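Local structure of Na Glutathione S-transferase 2 (Necator americanus, 2ON5) at residues A[135-138]-A[139-143]. The protein is a hookworm glutathione S-transferase that binds glutathione and probably catalyses conjugation of the tripeptide to electrophilic compounds. Numbering follows the deposited sequence.
Sequences FMKK and FLEKS
With chi1 at -86°, the Phe139 ring brings CD1 to 3.3 Å from Phe135 O. That oxygen lies in the plane of the ring, at its edge, and also accepts the backbone hydrogen bond from Phe139 N, so backbone and ring of one residue gather on the same carbonyl. The next residue, Leu140, has CG beside its own backbone N (chi1 -68°), which sets it 3.4 Å from Met136 O; Leu140 N donates a nearly straight hydrogen bond to Met136 O (3.0 Å, N-H...O angle 164°). On the outer side Lys137 runs fully extended and crosses Glu141 at a slant; their charged atoms do not meet, Lys137 NZ lying 5.7 Å from Glu141 OE1 and making a long, weak ion pair with Glu180. Lys138 O accepts from Lys142 N and, at 2.7 Å, from a water that also makes a weak bond to Glu141 OE2. Beyond the helix, Met136 and Leu140 pack on Ile181, while the Phe139 ring meets Phe48 of the second subunit nearly parallel and Lys138 NZ bonds to Pro47 O of that subunit. This is the regular i to i+4 pattern of an alpha-helix, here the closing turns of helix 117-143 in the all-helical C-terminal domain of the glutathione S-transferase fold, along the dimer interface.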
loop_
_atom_site.group_PDB
_atom_site.type_symbol
_atom_site.label_atom_id
_atom_site.label_comp_id
_atom_site.label_asym_id
_atom_site.label_seq_id
_atom_site.Cartn_x
_atom_site.Cartn_y
_atom_site.Cartn_z
ATOM N N PHE A 135 17.890 1.506 1.254
ATOM C CA PHE A 135 17.004 1.893 2.355
ATOM C C PHE A 135 16.824 0.785 3.394
ATOM O O PHE A 135 16.757 1.064 4.583
ATOM C CB PHE A 135 15.658 2.407 1.844
ATOM C CG PHE A 135 15.772 3.640 0.974
ATOM C CD1 PHE A 135 15.282 3.644 -0.321
ATOM C CD2 PHE A 135 16.407 4.776 1.447
ATOM C CE1 PHE A 135 15.392 4.796 -1.140
ATOM C CE2 PHE A 135 16.532 5.927 0.635
ATOM C CZ PHE A 135 16.021 5.928 -0.655
ATOM N N MET A 136 16.742 -0.459 2.938
ATOM C CA MET A 136 16.595 -1.622 3.829
ATOM C C MET A 136 17.817 -1.791 4.741
ATOM O O MET A 136 17.681 -2.111 5.922
ATOM C CB MET A 136 16.329 -2.895 3.019
ATOM C CG MET A 136 14.987 -2.903 2.266
ATOM S SD MET A 136 13.527 -2.466 3.256
ATOM C CE MET A 136 13.379 -0.697 3.017
ATOM N N LYS A 137 18.994 -1.570 4.165
ATOM C CA LYS A 137 20.260 -1.518 4.892
ATOM C C LYS A 137 20.190 -0.494 6.038
ATOM O O LYS A 137 20.582 -0.788 7.158
ATOM C CB LYS A 137 21.392 -1.207 3.891
ATOM C CG LYS A 137 22.815 -1.340 4.388
ATOM C CD LYS A 137 23.779 -0.949 3.231
ATOM C CE LYS A 137 25.220 -1.109 3.627
ATOM N NZ LYS A 137 26.044 -1.006 2.387
ATOM N N LYS A 138 19.634 0.683 5.764
ATOM C CA LYS A 138 19.453 1.705 6.787
ATOM C C LYS A 138 18.579 1.253 7.940
ATOM O O LYS A 138 18.870 1.549 9.098
ATOM C CB LYS A 138 18.840 2.967 6.190
ATOM C CG LYS A 138 19.744 3.684 5.216
ATOM C CD LYS A 138 18.976 4.823 4.476
ATOM C CE LYS A 138 17.928 5.534 5.371
ATOM N NZ LYS A 138 17.511 6.856 4.819
ATOM N N PHE A 139 17.480 0.572 7.615
ATOM C CA PHE A 139 16.565 0.074 8.645
ATOM C C PHE A 139 17.215 -1.001 9.498
ATOM O O PHE A 139 17.060 -0.992 10.736
ATOM C CB PHE A 139 15.233 -0.368 8.036
ATOM C CG PHE A 139 14.273 0.756 7.896
ATOM C CD1 PHE A 139 14.423 1.691 6.868
ATOM C CD2 PHE A 139 13.265 0.945 8.827
ATOM C CE1 PHE A 139 13.575 2.777 6.760
ATOM C CE2 PHE A 139 12.390 2.056 8.727
ATOM C CZ PHE A 139 12.547 2.961 7.694
ATOM N N LEU A 140 17.976 -1.882 8.852
ATOM C CA LEU A 140 18.760 -2.909 9.558
ATOM C C LEU A 140 19.822 -2.299 10.497
ATOM O O LEU A 140 20.058 -2.834 11.587
ATOM C CB LEU A 140 19.413 -3.879 8.569
ATOM C CG LEU A 140 18.459 -4.795 7.782
ATOM C CD1 LEU A 140 19.169 -5.485 6.596
ATOM C CD2 LEU A 140 17.799 -5.867 8.688
ATOM N N GLU A 141 20.463 -1.209 10.058
ATOM C CA GLU A 141 21.466 -0.495 10.881
ATOM C C GLU A 141 20.822 0.058 12.139
ATOM O O GLU A 141 21.412 0.028 13.225
ATOM C CB GLU A 141 22.106 0.697 10.137
ATOM C CG GLU A 141 22.424 0.470 8.695
ATOM C CD GLU A 141 23.206 1.603 8.037
ATOM O OE1 GLU A 141 24.149 1.263 7.288
ATOM O OE2 GLU A 141 22.889 2.817 8.251
ATOM N N LYS A 142 19.620 0.601 11.973
ATOM C CA LYS A 142 18.838 1.170 13.069
ATOM C C LYS A 142 18.371 0.097 14.064
ATOM O O LYS A 142 18.405 0.315 15.289
ATOM C CB LYS A 142 17.627 1.938 12.507
ATOM C CG LYS A 142 16.616 2.453 13.534
ATOM C CD LYS A 142 16.635 3.967 13.646
ATOM C CE LYS A 142 16.111 4.424 15.002
ATOM N NZ LYS A 142 16.179 5.919 15.141
ATOM N N SER A 143 17.931 -1.053 13.547
ATOM C CA SER A 143 17.368 -2.094 14.408
ATOM C C SER A 143 18.412 -2.804 15.235
ATOM O O SER A 143 18.149 -3.155 16.382
ATOM C CB SER A 143 16.617 -3.155 13.581
ATOM O OG SER A 143 17.522 -4.133 13.091
HETATM O O HOH W 1 20.068 3.771 9.910
#